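Local structure of glutamate racemase (Bacillus anthracis, 2DWU) at residues L70-A81 and L92-I100; C148-L159 and G187-E195. The protein is a glutamate racemase of the Asp/Glu/hydantoin racemase family, a bacterial enzyme whose two alpha/beta lobes hold D-glutamic acid between them. All coordinates share one frame; numbering follows the deposited sequence. Where two conformers were deposited one is given.

Contact 1 of 2, residues L70-A81 and L92-I100; sequences LKALVVACNTAA and LSIPVIGVI. With DGL (D-glutamic acid), chain H.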
loop_
_atom_site.group_PDB
_atom_site.type_symbol
_atom_site.label_atom_id
_atom_site.label_comp_id
_atom_site.label_asym_id
_atom_site.label_seq_id
_atom_site.Cartn_x
_atom_site.Cartn_y
_atom_site.Cartn_z
ATOM N N LEU B 70 16.190 17.761 3.394
ATOM C CA LEU B 70 15.406 16.603 2.956
ATOM C C LEU B 70 15.314 15.464 3.952
ATOM O O LEU B 70 16.332 15.032 4.510
ATOM C CB LEU B 70 15.997 16.005 1.665
ATOM C CG LEU B 70 16.276 16.970 0.513
ATOM C CD1 LEU B 70 16.879 16.219 -0.688
ATOM C CD2 LEU B 70 14.982 17.659 0.130
ATOM N N LYS B 71 14.109 14.951 4.159
ATOM C CA LYS B 71 13.951 13.792 5.028
ATOM C C LYS B 71 13.816 12.560 4.133
ATOM O O LYS B 71 14.066 11.439 4.560
ATOM C CB LYS B 71 12.722 13.916 5.958
ATOM C CG LYS B 71 11.355 13.780 5.302
ATOM C CD LYS B 71 10.208 13.459 6.325
ATOM C CE LYS B 71 9.908 14.599 7.280
ATOM N NZ LYS B 71 8.656 14.361 8.064
ATOM N N ALA B 72 13.438 12.786 2.872
ATOM C CA ALA B 72 13.262 11.700 1.905
ATOM C C ALA B 72 13.197 12.300 0.506
ATOM O O ALA B 72 12.913 13.480 0.353
ATOM C CB ALA B 72 11.956 10.929 2.202
ATOM N N LEU B 73 13.453 11.472 -0.511
ATOM C CA LEU B 73 13.420 11.899 -1.899
ATOM C C LEU B 73 12.461 10.992 -2.669
ATOM O O LEU B 73 12.531 9.768 -2.552
ATOM C CB LEU B 73 14.826 11.781 -2.528
ATOM C CG LEU B 73 14.856 12.036 -4.048
ATOM C CD1 LEU B 73 14.413 13.480 -4.361
ATOM C CD2 LEU B 73 16.268 11.771 -4.548
ATOM N N VAL B 74 11.565 11.603 -3.440
ATOM C CA VAL B 74 10.645 10.832 -4.297
ATOM C C VAL B 74 11.012 11.138 -5.755
ATOM O O VAL B 74 11.082 12.310 -6.172
ATOM C CB VAL B 74 9.178 11.233 -4.072
ATOM C CG1 VAL B 74 8.264 10.516 -5.099
ATOM C CG2 VAL B 74 8.756 10.848 -2.646
ATOM N N VAL B 75 11.274 10.074 -6.515
ATOM C CA VAL B 75 11.571 10.199 -7.947
ATOM C C VAL B 75 10.193 9.966 -8.541
ATOM O O VAL B 75 9.724 8.849 -8.690
ATOM C CB VAL B 75 12.565 9.113 -8.427
ATOM C CG1 VAL B 75 12.837 9.283 -9.945
ATOM C CG2 VAL B 75 13.854 9.272 -7.681
ATOM N N ALA B 76 9.529 11.068 -8.834
ATOM C CA ALA B 76 8.170 11.016 -9.343
ATOM C C ALA B 76 8.051 10.573 -10.800
ATOM O O ALA B 76 6.977 10.117 -11.244
ATOM C CB ALA B 76 7.521 12.400 -9.163
ATOM N N CYS B 77 9.137 10.733 -11.539
ATOM C CA CYS B 77 9.185 10.399 -12.965
ATOM C C CYS B 77 9.526 8.922 -13.159
ATOM O O CYS B 77 10.555 8.474 -12.676
ATOM C CB CYS B 77 10.265 11.271 -13.614
ATOM S SG CYS B 77 10.520 10.987 -15.366
ATOM N N ASN B 78 8.659 8.181 -13.862
ATOM C CA ASN B 78 8.919 6.761 -14.084
ATOM C C ASN B 78 10.169 6.562 -14.938
ATOM O O ASN B 78 10.915 5.608 -14.709
ATOM C CB ASN B 78 7.702 6.086 -14.760
ATOM C CG ASN B 78 6.446 6.151 -13.892
ATOM O OD1 ASN B 78 5.995 5.128 -13.283
ATOM N ND2 ASN B 78 5.851 7.308 -13.836
ATOM N N THR B 79 10.392 7.445 -15.922
ATOM C CA THR B 79 11.574 7.351 -16.795
ATOM C C THR B 79 12.857 7.572 -15.989
ATOM O O THR B 79 13.847 6.835 -16.129
ATOM C CB THR B 79 11.493 8.409 -17.925
ATOM O OG1 THR B 79 10.283 8.195 -18.669
ATOM C CG2 THR B 79 12.698 8.302 -18.861
ATOM N N ALA B 80 12.806 8.580 -15.118
ATOM C CA ALA B 80 13.940 8.913 -14.273
ATOM C C ALA B 80 14.183 7.780 -13.280
ATOM O O ALA B 80 15.342 7.397 -13.027
ATOM C CB ALA B 80 13.654 10.246 -13.537
ATOM N N ALA B 81 13.108 7.209 -12.730
ATOM C CA ALA B 81 13.286 6.119 -11.779
ATOM C C ALA B 81 13.917 4.902 -12.448
ATOM O O ALA B 81 14.809 4.259 -11.883
ATOM C CB ALA B 81 11.969 5.734 -11.123
ATOM N N LEU B 92 22.616 8.273 -1.757
ATOM C CA LEU B 92 22.038 9.000 -0.634
ATOM C C LEU B 92 21.802 8.163 0.603
ATOM O O LEU B 92 21.601 6.955 0.518
ATOM C CB LEU B 92 20.713 9.635 -1.060
ATOM C CG LEU B 92 20.788 10.443 -2.357
ATOM C CD1 LEU B 92 19.424 11.052 -2.656
ATOM C CD2 LEU B 92 21.851 11.529 -2.241
ATOM N N SER B 93 21.800 8.828 1.754
ATOM C CA SER B 93 21.571 8.168 3.034
ATOM C C SER B 93 20.097 8.272 3.457
ATOM O O SER B 93 19.632 7.523 4.322
ATOM C CB SER B 93 22.478 8.790 4.099
ATOM O OG SER B 93 23.822 8.773 3.648
ATOM N N ILE B 94 19.364 9.202 2.853
ATOM C CA ILE B 94 17.945 9.348 3.165
ATOM C C ILE B 94 17.158 8.350 2.307
ATOM O O ILE B 94 17.689 7.824 1.315
ATOM C CB ILE B 94 17.431 10.782 2.850
ATOM C CG1 ILE B 94 17.708 11.117 1.382
ATOM C CG2 ILE B 94 18.080 11.795 3.807
ATOM C CD1 ILE B 94 17.041 12.392 0.889
ATOM N N PRO B 95 15.908 8.052 2.696
ATOM C CA PRO B 95 15.087 7.113 1.919
ATOM C C PRO B 95 14.791 7.718 0.544
ATOM O O PRO B 95 14.422 8.892 0.447
ATOM C CB PRO B 95 13.799 7.009 2.723
ATOM C CG PRO B 95 14.226 7.309 4.126
ATOM C CD PRO B 95 15.244 8.412 3.959
ATOM N N VAL B 96 14.925 6.913 -0.499
ATOM C CA VAL B 96 14.630 7.353 -1.853
ATOM C C VAL B 96 13.517 6.426 -2.343
ATOM O O VAL B 96 13.693 5.199 -2.401
ATOM C CB VAL B 96 15.853 7.244 -2.815
ATOM C CG1 VAL B 96 15.430 7.750 -4.200
ATOM C CG2 VAL B 96 17.024 8.098 -2.312
ATOM N N ILE B 97 12.367 7.003 -2.659
ATOM C CA ILE B 97 11.205 6.226 -3.100
ATOM C C ILE B 97 10.937 6.542 -4.570
ATOM O O ILE B 97 10.735 7.710 -4.936
ATOM C CB ILE B 97 9.931 6.606 -2.281
ATOM C CG1 ILE B 97 10.009 6.076 -0.831
ATOM C CG2 ILE B 97 8.705 5.962 -2.903
ATOM C CD1 ILE B 97 11.037 6.746 0.066
ATOM N N GLY B 98 10.941 5.512 -5.407
ATOM C CA GLY B 98 10.675 5.674 -6.827
ATOM C C GLY B 98 9.220 5.315 -7.080
ATOM O O GLY B 98 8.545 4.723 -6.218
ATOM N N VAL B 99 8.746 5.623 -8.275
ATOM C CA VAL B 99 7.340 5.370 -8.606
ATOM C C VAL B 99 7.066 4.002 -9.223
ATOM O O VAL B 99 5.901 3.613 -9.365
ATOM C CB VAL B 99 6.768 6.455 -9.567
ATOM C CG1 VAL B 99 6.507 7.737 -8.791
ATOM C CG2 VAL B 99 7.734 6.762 -10.718
ATOM N N ILE B 100 8.122 3.273 -9.556
ATOM C CA ILE B 100 7.961 1.957 -10.201
ATOM C C ILE B 100 7.606 0.822 -9.235
ATOM O O ILE B 100 6.588 0.156 -9.434
ATOM C CB ILE B 100 9.234 1.610 -11.014
ATOM C CG1 ILE B 100 9.379 2.626 -12.154
ATOM C CG2 ILE B 100 9.187 0.138 -11.544
ATOM C CD1 ILE B 100 10.596 2.420 -13.025
HETATM N N DGL H . 7.541 12.101 -16.381
HETATM C CA DGL H . 7.797 11.119 -17.483
HETATM C C DGL H . 7.535 9.734 -17.005
HETATM O O DGL H . 7.954 8.749 -17.600
HETATM C CB DGL H . 6.892 11.437 -18.694
HETATM C CG DGL H . 7.516 12.639 -19.441
HETATM C CD DGL H . 8.864 12.429 -19.999
HETATM O OE1 DGL H . 9.099 11.709 -20.970
HETATM O OE2 DGL H . 9.840 13.054 -19.381
HETATM O OXT DGL H . 6.842 9.607 -15.907
#
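Leu73 and Val96 pair in parallel register, their strands 72-75 and 96-98 running 18° apart with axes 4.7 Å from each other at closest approach. The pairing rests on three backbone hydrogen bonds: Leu73 N to Pro95 O, Ile97 N to Leu73 O, and Val75 N to Ile97 O. On the face bearing Leu73, the leucine CD2 meets Leu92 CD1 at 3.7 Å, the two side chains crossing at about a right angle, while Val96 lies alongside Leu73 and points the same way. In Ile94, chi1 of 57° followed by an extended chi2 of 170° carries CD1 over to Leu70 CB, 3.8 Å away.

Beyond the strands Val99 closes over the turn: its CG1 is 3.5 Å from Ala76 O, and its CG2 is 3.5 Å from Asn78 CG, against the side-chain amide. That amide thus has an apolar neighbour while its polar ends are engaged. Asn78 ND2 donates to D-glutamic acid OXT at 3.2 Å, and OD1 accepts from Ser211. Asn78 N also donates to OXT, so one carboxylate oxygen receives two bonds from this residue; Thr79 N and OG1 hold the other, O, with OG1 at 2.6 Å. Cys77 N-caps the helix through SG, which accepts from Ala80 N at 3.3 Å.

This is a right-handed beta-alpha-beta crossover, with helix 78-91 as the connection. Strand 9-14 flanks strand 70-75 on its other edge, helix 51-65 packs on Leu73, and helix 211-226 packs on Ile97 and Val99.

Contact 2 of 2, residues C148-L159 and G187-E195; sequences CPTLATVVENRL and GCTHYPLLE. With DGL (D-glutamic acid), chain H.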
loop_
_atom_site.group_PDB
_atom_site.type_symbol
_atom_site.label_atom_id
_atom_site.label_comp_id
_atom_site.label_asym_id
_atom_site.label_seq_id
_atom_site.Cartn_x
_atom_site.Cartn_y
_atom_site.Cartn_z
ATOM N N CYS B 148 4.242 3.544 -24.970
ATOM C CA CYS B 148 3.157 4.360 -25.550
ATOM C C CYS B 148 3.765 5.761 -25.649
ATOM O O CYS B 148 3.351 6.684 -24.945
ATOM C CB CYS B 148 1.947 4.373 -24.610
ATOM S SG CYS B 148 1.210 2.734 -24.381
ATOM N N PRO B 149 4.700 5.945 -26.585
ATOM C CA PRO B 149 5.385 7.222 -26.789
ATOM C C PRO B 149 4.563 8.488 -27.054
ATOM O O PRO B 149 5.024 9.590 -26.757
ATOM C CB PRO B 149 6.350 6.905 -27.927
ATOM C CG PRO B 149 5.574 5.912 -28.749
ATOM C CD PRO B 149 5.005 5.006 -27.682
ATOM N N THR B 150 3.356 8.356 -27.588
ATOM C CA THR B 150 2.571 9.551 -27.912
ATOM C C THR B 150 1.676 10.051 -26.799
ATOM O O THR B 150 1.148 11.161 -26.863
ATOM C CB THR B 150 1.674 9.297 -29.128
ATOM O OG1 THR B 150 2.417 8.590 -30.120
ATOM C CG2 THR B 150 1.180 10.607 -29.719
ATOM N N LEU B 151 1.516 9.252 -25.754
ATOM C CA LEU B 151 0.610 9.641 -24.707
ATOM C C LEU B 151 0.938 10.811 -23.814
ATOM O O LEU B 151 0.059 11.622 -23.538
ATOM C CB LEU B 151 0.195 8.414 -23.873
ATOM C CG LEU B 151 -0.508 7.315 -24.705
ATOM C CD1 LEU B 151 -1.017 6.259 -23.740
ATOM C CD2 LEU B 151 -1.677 7.878 -25.534
ATOM N N ALA B 152 2.177 10.923 -23.358
ATOM C CA ALA B 152 2.501 12.058 -22.491
ATOM C C ALA B 152 2.348 13.389 -23.242
ATOM O O ALA B 152 1.804 14.368 -22.698
ATOM C CB ALA B 152 3.933 11.908 -21.918
ATOM N N THR B 153 2.779 13.421 -24.507
ATOM C CA THR B 153 2.651 14.658 -25.289
ATOM C C THR B 153 1.178 14.968 -25.506
ATOM O O THR B 153 0.758 16.135 -25.449
ATOM C CB THR B 153 3.368 14.540 -26.650
ATOM O OG1 THR B 153 4.724 14.138 -26.432
ATOM C CG2 THR B 153 3.381 15.883 -27.364
ATOM N N VAL B 154 0.378 13.930 -25.723
ATOM C CA VAL B 154 -1.054 14.112 -25.901
ATOM C C VAL B 154 -1.637 14.771 -24.655
ATOM O O VAL B 154 -2.423 15.711 -24.745
ATOM C CB VAL B 154 -1.776 12.749 -26.178
ATOM C CG1 VAL B 154 -3.278 12.854 -25.911
ATOM C CG2 VAL B 154 -1.545 12.356 -27.631
ATOM N N VAL B 155 -1.231 14.293 -23.483
ATOM C CA VAL B 155 -1.740 14.846 -22.243
ATOM C C VAL B 155 -1.355 16.320 -22.064
ATOM O O VAL B 155 -2.181 17.113 -21.637
ATOM C CB VAL B 155 -1.238 14.017 -21.032
ATOM C CG1 VAL B 155 -1.437 14.785 -19.722
ATOM C CG2 VAL B 155 -2.031 12.716 -20.961
ATOM N N GLU B 156 -0.118 16.684 -22.383
ATOM C CA GLU B 156 0.286 18.081 -22.213
ATOM C C GLU B 156 -0.177 19.045 -23.297
ATOM O O GLU B 156 -0.386 20.234 -23.024
ATOM C CB GLU B 156 1.807 18.183 -22.116
ATOM C CG GLU B 156 2.348 17.827 -20.762
ATOM C CD GLU B 156 3.816 18.182 -20.614
ATOM O OE1 GLU B 156 4.196 19.330 -20.966
ATOM O OE2 GLU B 156 4.599 17.328 -20.142
ATOM N N ASN B 157 -0.367 18.548 -24.510
ATOM C CA ASN B 157 -0.701 19.445 -25.618
ATOM C C ASN B 157 -1.979 19.279 -26.413
ATOM O O ASN B 157 -2.324 20.174 -27.200
ATOM C CB ASN B 157 0.457 19.418 -26.616
ATOM C CG ASN B 157 1.781 19.708 -25.968
ATOM O OD1 ASN B 157 2.754 18.978 -26.163
ATOM N ND2 ASN B 157 1.832 20.774 -25.179
ATOM N N ARG B 158 -2.700 18.176 -26.224
ATOM C CA ARG B 158 -3.890 17.934 -27.034
ATOM C C ARG B 158 -5.050 17.395 -26.207
ATOM O O ARG B 158 -6.022 16.880 -26.765
ATOM C CB ARG B 158 -3.551 16.897 -28.119
ATOM C CG ARG B 158 -2.187 17.050 -28.794
ATOM C CD ARG B 158 -2.205 18.139 -29.855
ATOM N NE ARG B 158 -3.108 17.825 -30.957
ATOM C CZ ARG B 158 -2.800 17.096 -32.026
ATOM N NH1 ARG B 158 -3.727 16.887 -32.946
ATOM N NH2 ARG B 158 -1.584 16.584 -32.184
ATOM N N LEU B 159 -4.967 17.518 -24.888
ATOM C CA LEU B 159 -6.001 16.949 -24.035
ATOM C C LEU B 159 -7.433 17.418 -24.287
ATOM O O LEU B 159 -8.381 16.669 -24.054
ATOM C CB LEU B 159 -5.618 17.138 -22.562
ATOM C CG LEU B 159 -6.352 16.270 -21.536
ATOM C CD1 LEU B 159 -6.113 14.780 -21.825
ATOM C CD2 LEU B 159 -5.853 16.629 -20.152
ATOM N N GLY B 187 2.440 3.341 -15.928
ATOM C CA GLY B 187 3.847 3.600 -15.677
ATOM C C GLY B 187 4.433 4.892 -16.218
ATOM O O GLY B 187 5.561 4.906 -16.704
ATOM N N CYS B 188 3.673 5.966 -16.071
ATOM C CA CYS B 188 4.091 7.283 -16.540
ATOM C C CYS B 188 3.289 8.314 -15.737
ATOM O O CYS B 188 2.103 8.114 -15.470
ATOM C CB CYS B 188 3.773 7.431 -18.028
ATOM S SG CYS B 188 4.172 9.075 -18.716
ATOM N N THR B 189 3.951 9.418 -15.387
ATOM C CA THR B 189 3.338 10.486 -14.605
ATOM C C THR B 189 2.076 11.058 -15.226
ATOM O O THR B 189 1.184 11.501 -14.514
ATOM C CB THR B 189 4.294 11.705 -14.459
ATOM O OG1 THR B 189 4.815 12.058 -15.745
ATOM C CG2 THR B 189 5.443 11.401 -13.501
ATOM N N HIS B 190 2.010 11.074 -16.556
ATOM C CA HIS B 190 0.884 11.723 -17.201
ATOM C C HIS B 190 -0.353 10.882 -17.383
ATOM O O HIS B 190 -1.447 11.423 -17.579
ATOM C CB HIS B 190 1.291 12.202 -18.601
ATOM C CG HIS B 190 2.338 13.272 -18.618
ATOM N ND1 HIS B 190 3.547 13.157 -17.965
ATOM C CD2 HIS B 190 2.390 14.442 -19.297
ATOM C CE1 HIS B 190 4.303 14.207 -18.249
ATOM N NE2 HIS B 190 3.620 15.000 -19.056
ATOM N N TYR B 191 -0.208 9.561 -17.303
ATOM C CA TYR B 191 -1.353 8.721 -17.614
ATOM C C TYR B 191 -2.602 8.808 -16.759
ATOM O O TYR B 191 -3.687 8.500 -17.254
ATOM C CB TYR B 191 -0.912 7.259 -17.788
ATOM C CG TYR B 191 0.127 7.037 -18.891
ATOM C CD1 TYR B 191 0.548 8.076 -19.748
ATOM C CD2 TYR B 191 0.736 5.783 -19.037
ATOM C CE1 TYR B 191 1.551 7.874 -20.695
ATOM C CE2 TYR B 191 1.748 5.564 -19.981
ATOM C CZ TYR B 191 2.159 6.606 -20.799
ATOM O OH TYR B 191 3.202 6.357 -21.647
ATOM N N PRO B 192 -2.492 9.214 -15.474
ATOM C CA PRO B 192 -3.732 9.302 -14.702
ATOM C C PRO B 192 -4.735 10.236 -15.395
ATOM O O PRO B 192 -5.933 10.047 -15.259
ATOM C CB PRO B 192 -3.277 9.874 -13.359
ATOM C CG PRO B 192 -1.926 9.223 -13.165
ATOM C CD PRO B 192 -1.311 9.349 -14.590
ATOM N N LEU B 193 -4.262 11.242 -16.119
ATOM C CA LEU B 193 -5.214 12.130 -16.769
ATOM C C LEU B 193 -5.997 11.441 -17.879
ATOM O O LEU B 193 -7.053 11.928 -18.303
ATOM C CB LEU B 193 -4.505 13.374 -17.302
ATOM C CG LEU B 193 -4.180 14.356 -16.178
ATOM C CD1 LEU B 193 -3.716 15.674 -16.783
ATOM C CD2 LEU B 193 -5.419 14.578 -15.312
ATOM N N LEU B 194 -5.502 10.290 -18.321
ATOM C CA LEU B 194 -6.159 9.546 -19.402
ATOM C C LEU B 194 -6.930 8.367 -18.863
ATOM O O LEU B 194 -7.401 7.543 -19.654
ATOM C CB LEU B 194 -5.116 8.975 -20.366
ATOM C CG LEU B 194 -4.221 9.965 -21.088
ATOM C CD1 LEU B 194 -3.120 9.207 -21.846
ATOM C CD2 LEU B 194 -5.062 10.808 -22.040
ATOM N N GLU B 195 -7.060 8.274 -17.545
ATOM C CA GLU B 195 -7.707 7.107 -16.963
ATOM C C GLU B 195 -9.040 6.716 -17.566
ATOM O O GLU B 195 -9.265 5.529 -17.872
ATOM C CB GLU B 195 -7.846 7.238 -15.446
ATOM C CG GLU B 195 -8.496 5.993 -14.848
ATOM C CD GLU B 195 -8.402 5.919 -13.337
ATOM O OE1 GLU B 195 -8.561 6.968 -12.663
ATOM O OE2 GLU B 195 -8.186 4.798 -12.820
HETATM N N DGL H . 7.541 12.101 -16.381
HETATM C CA DGL H . 7.797 11.119 -17.483
HETATM C C DGL H . 7.535 9.734 -17.005
HETATM O O DGL H . 7.954 8.749 -17.600
HETATM C CB DGL H . 6.892 11.437 -18.694
HETATM C CG DGL H . 7.516 12.639 -19.441
HETATM C CD DGL H . 8.864 12.429 -19.999
HETATM O OE1 DGL H . 9.099 11.709 -20.970
HETATM O OE2 DGL H . 9.840 13.054 -19.381
HETATM O OXT DGL H . 6.842 9.607 -15.907
HETATM O O HOH W 1 4.032 8.545 -23.266
#
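Val155 and Leu194 make the dense part of this contact: the valine CG2 lies 3.5 Å from Leu194 CG. Leu151 continues the apolar seam, its CB approaching Tyr191 CE1 at 3.5 Å. Leu151 CD1 and Cys188 CB lie over opposite faces of the tyrosine ring. The Ala152 methyl lies over the His190 ring in a CH-pi contact, 4.0 Å from the centroid and 12° off its normal. On this packed side a water donates to Cys148 O and accepts from Ala152 N, with its O 2.8 Å from Tyr191 OH.

Helix 151-157 is set against the loop leaving the C-terminal end of strand 183-187 of the parallel sheet, where alpha/beta folds commonly place their binding loops; a type I turn, Cys188 to Tyr191, leads into the 3-10 segment 191-194. Within the loop Thr189 N donates to D-glutamic acid OXT, and Thr189 OG1 accepts from the ligand's amino N. Thr189 OG1 and His190 ND1 share a hydrogen bond of 2.8 Å.

Packing is sparser towards the partly exposed Glu156. Its extended chain brings OE2 2.7 Å from His190 NE2, in the ring plane and through the anti lone pair, with an N-H...O angle of 176°. With both ring nitrogens engaged, the imidazole's rotation is probably fixed.

In the fold
From the N terminus, the chain first lays down strands 9-14 and 35-39 of the six-stranded sheet, then reaches contact 1, which closes a short helical excursion between residues 81 and 92. It next enters the four-stranded sheet, where contact 2 closes the longer excursion between residues 159 and 187, including helix 162-177 and strand 183-187. The two closures are in series, neither nesting nor crossing, and their centres lie 21 Å apart on opposite sides of the chain's centre. They nevertheless touch: Asn78 ND2 lies 3.2 Å from Cys188 CA, and both contacts reach D-glutamic acid, so the two lobes meet around the ligand.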